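Local coordinates for acetyl-CoA C-acetyltransferase (Syntrophomonas wolfei subsp. wolfei, PDB 7N7Z), which probably catalyses the reversible thiolase reaction in which two molecules of acetyl-CoA give acetoacetyl-CoA and free coenzyme A, at residues A14-G19 with I35-A40; I113-A118 with A259-S264. All coordinates share one frame; numbering follows the deposited sequence.

Contact 1 (A14-G19 with I35-A40)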
loop_
_atom_site.group_PDB
_atom_site.type_symbol
_atom_site.label_atom_id
_atom_site.label_comp_id
_atom_site.label_asym_id
_atom_site.label_seq_id
_atom_site.Cartn_x
_atom_site.Cartn_y
_atom_site.Cartn_z
ATOM N N ALA B 14 30.012 21.733 -7.955
ATOM C CA ALA B 14 29.913 20.519 -8.751
ATOM C C ALA B 14 28.455 20.102 -8.845
ATOM O O ALA B 14 27.629 20.454 -7.999
ATOM C CB ALA B 14 30.752 19.384 -8.156
ATOM N N ARG B 15 28.153 19.348 -9.898
ATOM C CA ARG B 15 26.846 18.733 -10.056
ATOM C C ARG B 15 27.021 17.416 -10.796
ATOM O O ARG B 15 27.998 17.216 -11.522
ATOM C CB ARG B 15 25.867 19.648 -10.804
ATOM C CG ARG B 15 26.186 19.883 -12.280
ATOM C CD ARG B 15 24.970 20.440 -13.014
ATOM N NE ARG B 15 25.231 20.712 -14.424
ATOM C CZ ARG B 15 24.918 19.901 -15.427
ATOM N NH1 ARG B 15 24.358 18.720 -15.218
ATOM N NH2 ARG B 15 25.175 20.286 -16.675
ATOM N N THR B 16 26.071 16.516 -10.591
ATOM C CA THR B 16 26.003 15.298 -11.378
ATOM C C THR B 16 25.308 15.600 -12.696
ATOM O O THR B 16 24.735 16.676 -12.879
ATOM C CB THR B 16 25.259 14.212 -10.606
ATOM O OG1 THR B 16 23.858 14.512 -10.583
ATOM C CG2 THR B 16 25.777 14.110 -9.177
ATOM N N PRO B 17 25.352 14.674 -13.651
ATOM C CA PRO B 17 24.513 14.822 -14.842
ATOM C C PRO B 17 23.042 14.834 -14.455
ATOM O O PRO B 17 22.644 14.327 -13.404
ATOM C CB PRO B 17 24.863 13.592 -15.689
ATOM C CG PRO B 17 26.199 13.146 -15.191
ATOM C CD PRO B 17 26.213 13.481 -13.726
ATOM N N ILE B 18 22.230 15.436 -15.315
ATOM C CA ILE B 18 20.785 15.473 -15.123
ATOM C C ILE B 18 20.201 14.258 -15.834
ATOM O O ILE B 18 20.152 14.210 -17.065
ATOM C CB ILE B 18 20.177 16.781 -15.642
ATOM C CG1 ILE B 18 20.829 17.974 -14.937
ATOM C CG2 ILE B 18 18.667 16.794 -15.420
ATOM C CD1 ILE B 18 20.340 19.322 -15.417
ATOM N N GLY B 19 19.763 13.269 -15.052
ATOM C CA GLY B 19 19.262 12.037 -15.613
ATOM C C GLY B 19 17.779 12.090 -15.935
ATOM O O GLY B 19 17.028 12.898 -15.393
ATOM N N ILE B 35 26.059 12.776 -2.115
ATOM C CA ILE B 35 27.408 12.495 -1.633
ATOM C C ILE B 35 28.424 12.695 -2.750
ATOM O O ILE B 35 29.509 13.248 -2.530
ATOM C CB ILE B 35 27.476 11.070 -1.051
ATOM C CG1 ILE B 35 26.888 11.051 0.361
ATOM C CG2 ILE B 35 28.911 10.560 -1.034
ATOM C CD1 ILE B 35 26.434 9.688 0.812
ATOM N N ILE B 36 28.092 12.252 -3.963
ATOM C CA ILE B 36 29.018 12.400 -5.083
ATOM C C ILE B 36 29.223 13.874 -5.410
ATOM O O ILE B 36 30.357 14.336 -5.588
ATOM C CB ILE B 36 28.511 11.612 -6.305
ATOM C CG1 ILE B 36 28.594 10.108 -6.034
ATOM C CG2 ILE B 36 29.319 11.976 -7.546
ATOM C CD1 ILE B 36 27.817 9.257 -7.018
ATOM N N ALA B 37 28.131 14.638 -5.481
ATOM C CA ALA B 37 28.248 16.063 -5.775
ATOM C C ALA B 37 28.961 16.803 -4.651
ATOM O O ALA B 37 29.775 17.698 -4.908
ATOM C CB ALA B 37 26.861 16.662 -6.014
ATOM N N ALA B 38 28.669 16.444 -3.398
ATOM C CA ALA B 38 29.302 17.118 -2.270
ATOM C C ALA B 38 30.802 16.851 -2.240
ATOM O O ALA B 38 31.600 17.772 -2.033
ATOM C CB ALA B 38 28.653 16.673 -0.960
ATOM N N ASN B 39 31.204 15.591 -2.436
ATOM C CA ASN B 39 32.627 15.268 -2.451
ATOM C C ASN B 39 33.346 16.017 -3.564
ATOM O O ASN B 39 34.466 16.504 -3.375
ATOM C CB ASN B 39 32.819 13.760 -2.608
ATOM C CG ASN B 39 32.677 13.016 -1.297
ATOM O OD1 ASN B 39 33.064 13.515 -0.239
ATOM N ND2 ASN B 39 32.117 11.814 -1.359
ATOM N N ALA B 40 32.713 16.122 -4.735
ATOM C CA ALA B 40 33.318 16.853 -5.841
ATOM C C ALA B 40 33.552 18.310 -5.467
ATOM O O ALA B 40 34.649 18.846 -5.659
ATOM C CB ALA B 40 32.434 16.751 -7.083
#
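Apolar packing carries this contact, and its tightest point is a methyl-to-methyl meeting: Ala14 CB, which projects from the strand toward the helix, lies 3.3 Å from Ala40 CB, closer than carbons usually approach. One helical turn back, the same Ala14 CB rests 3.8 Å from the backbone oxygen Ala37 O, so the methyl touches main chain as well as side chain. The second apolar patch is looser. Thr16 CG2 reaches Ala37 CB at 4.2 Å and the Ile36 CG2 branch at 4.4 Å. With chi1 at 73°, the threonine puts CG2 opposite its own carbonyl carbon, where the methyl can face the helix while OG1 serves other partners. The alanine methyls of Ala37 and Ala40 let the strand come close to the helix.

The polar bonds stay on the strand side. Thr16 OG1 donates to Pro17 O (3.1 Å), approaching from somewhat above the carbonyl plane, and also bonds the backbone N of Ala257 on the neighbouring strand, which fixes the rotation of the threonine. Arg15 points away from the helix; its NH1 reaches Thr16 O at 3.1 Å in a bent bond (138° at the hydrogen), while salt bridges to Glu202 and Asp220 probably balance its buried charge.

Helix 30-45 thus covers one face of the main sheet at strand 8-20. The chain runs from this strand through the helix to strand 54-58, which lies parallel to it in the same sheet: a beta-alpha-beta crossover of the thiolase N-terminal domain.

Contact 2 (I113-A118 with A259-S264); sequences ISLVTA and AAVFMS
Val116 and Phe262 make the tight side of this antiparallel strand pair: Val116 CG2 comes obliquely to within 3.4 Å of Phe262 CE1. Chi1 of -62° sets the phenyl opposite its own carbonyl carbon and leans it diagonally over the neighbouring strand toward the valine, with Ser114 O near the ring plane at its edge. Helix 94-107 packs on both side chains. An alanine in place of Phe262 would probably open a gap beneath this helix and leave Val116 CG2 without its aromatic neighbour.

The other face, with Ile113, Leu115 and Val261, is buried under helix 30-45, but spacing across the pair is wider in places. Ile113 and Met263 run side by side, Ile113 CG2 3.7 Å from Met263 CG, but Leu115 CD1 stays 4.3 Å from Val261 CG2 and reaches the main chain, 3.4 Å from Ala260 O.

Between the faces, four backbone hydrogen bonds join Ser114 to Phe262 and Val116 to Ala260; Ala260 N to Val116 O is the most bent, at 144°. Ser114 OG turns to Glu54 and Thr111. Polarity across the pair is therefore met by main chain, and side chains add almost purely apolar contact, as suits a sheet packed between helices.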
loop_
_atom_site.group_PDB
_atom_site.type_symbol
_atom_site.label_atom_id
_atom_site.label_comp_id
_atom_site.label_asym_id
_atom_site.label_seq_id
_atom_site.Cartn_x
_atom_site.Cartn_y
_atom_site.Cartn_z
ATOM N N ILE B 113 32.721 28.158 7.174
ATOM C CA ILE B 113 32.644 27.311 5.992
ATOM C C ILE B 113 31.337 26.538 6.060
ATOM O O ILE B 113 31.053 25.879 7.066
ATOM C CB ILE B 113 33.838 26.339 5.899
ATOM C CG1 ILE B 113 35.148 27.069 6.210
ATOM C CG2 ILE B 113 33.882 25.687 4.521
ATOM C CD1 ILE B 113 36.368 26.175 6.198
ATOM N N SER B 114 30.542 26.617 4.993
ATOM C CA SER B 114 29.250 25.950 4.933
ATOM C C SER B 114 29.152 25.146 3.647
ATOM O O SER B 114 29.458 25.656 2.565
ATOM C CB SER B 114 28.100 26.961 5.007
ATOM O OG SER B 114 27.968 27.493 6.314
ATOM N N LEU B 115 28.731 23.892 3.772
ATOM C CA LEU B 115 28.441 23.052 2.620
ATOM C C LEU B 115 26.956 23.155 2.297
ATOM O O LEU B 115 26.114 23.083 3.197
ATOM C CB LEU B 115 28.827 21.600 2.901
ATOM C CG LEU B 115 28.393 20.569 1.857
ATOM C CD1 LEU B 115 28.960 20.911 0.487
ATOM C CD2 LEU B 115 28.815 19.170 2.279
ATOM N N VAL B 116 26.639 23.341 1.021
ATOM C CA VAL B 116 25.259 23.369 0.549
ATOM C C VAL B 116 25.094 22.247 -0.464
ATOM O O VAL B 116 25.821 22.196 -1.463
ATOM C CB VAL B 116 24.884 24.724 -0.069
ATOM C CG1 VAL B 116 23.455 24.686 -0.601
ATOM C CG2 VAL B 116 25.045 25.837 0.951
ATOM N N THR B 117 24.152 21.348 -0.201
ATOM C CA THR B 117 23.802 20.282 -1.128
ATOM C C THR B 117 22.369 20.483 -1.598
ATOM O O THR B 117 21.501 20.893 -0.820
ATOM C CB THR B 117 23.947 18.900 -0.482
ATOM O OG1 THR B 117 23.080 18.803 0.654
ATOM C CG2 THR B 117 25.385 18.663 -0.048
ATOM N N ALA B 118 22.131 20.202 -2.876
ATOM C CA ALA B 118 20.809 20.335 -3.476
ATOM C C ALA B 118 20.583 19.121 -4.360
ATOM O O ALA B 118 21.364 18.878 -5.285
ATOM C CB ALA B 118 20.693 21.631 -4.283
ATOM N N ALA B 259 26.204 20.632 -5.461
ATOM C CA ALA B 259 26.791 20.975 -4.175
ATOM C C ALA B 259 27.740 22.149 -4.351
ATOM O O ALA B 259 28.239 22.413 -5.447
ATOM C CB ALA B 259 27.526 19.780 -3.557
ATOM N N ALA B 260 27.988 22.851 -3.249
ATOM C CA ALA B 260 28.858 24.016 -3.274
ATOM C C ALA B 260 29.429 24.242 -1.883
ATOM O O ALA B 260 28.772 23.968 -0.875
ATOM C CB ALA B 260 28.108 25.265 -3.753
ATOM N N VAL B 261 30.659 24.746 -1.845
ATOM C CA VAL B 261 31.343 25.091 -0.604
ATOM C C VAL B 261 31.433 26.609 -0.535
ATOM O O VAL B 261 32.075 27.240 -1.386
ATOM C CB VAL B 261 32.736 24.451 -0.524
ATOM C CG1 VAL B 261 33.442 24.874 0.762
ATOM C CG2 VAL B 261 32.631 22.938 -0.612
ATOM N N PHE B 262 30.794 27.193 0.473
ATOM C CA PHE B 262 30.793 28.631 0.681
ATOM C C PHE B 262 31.710 28.984 1.845
ATOM O O PHE B 262 31.931 28.175 2.752
ATOM C CB PHE B 262 29.376 29.145 0.949
ATOM C CG PHE B 262 28.430 28.920 -0.196
ATOM C CD1 PHE B 262 27.717 27.738 -0.299
ATOM C CD2 PHE B 262 28.262 29.884 -1.174
ATOM C CE1 PHE B 262 26.850 27.523 -1.353
ATOM C CE2 PHE B 262 27.397 29.675 -2.233
ATOM C CZ PHE B 262 26.691 28.492 -2.321
ATOM N N MET B 263 32.245 30.203 1.810
ATOM C CA MET B 263 33.200 30.636 2.816
ATOM C C MET B 263 33.150 32.147 2.962
ATOM O O MET B 263 32.848 32.871 2.009
ATOM C CB MET B 263 34.629 30.224 2.453
ATOM C CG MET B 263 34.955 28.780 2.742
ATOM S SD MET B 263 36.679 28.399 2.383
ATOM C CE MET B 263 36.515 26.714 1.799
ATOM N N SER B 264 33.459 32.614 4.168
ATOM C CA SER B 264 33.777 34.021 4.349
ATOM C C SER B 264 35.046 34.348 3.574
ATOM O O SER B 264 35.972 33.534 3.495
ATOM C CB SER B 264 33.959 34.342 5.832
ATOM O OG SER B 264 35.156 33.770 6.330
#

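Overall arrangement
Contact 1 comes first along the chain and contact 2 follows, their centres about 13 Å apart within the N-terminal thiolase domain. They meet in the large mixed sheet, where strand 8-20 adjoins strand 254-264 and strand 113-121 lies beyond it. Ala14 O probably accepts a hydrogen bond from Ala259 N, 2.9 Å away, and the helix of contact 1 reaches over contact 2, with Ala37 and Ala38 on Ala259 and Ala38 on Thr117. Helix 30-45 thus covers one face of three successive strands, while helix 94-107, which follows the predicted nucleophile Cys92, lies on the other: alpha and beta layers stacked as in thiolases.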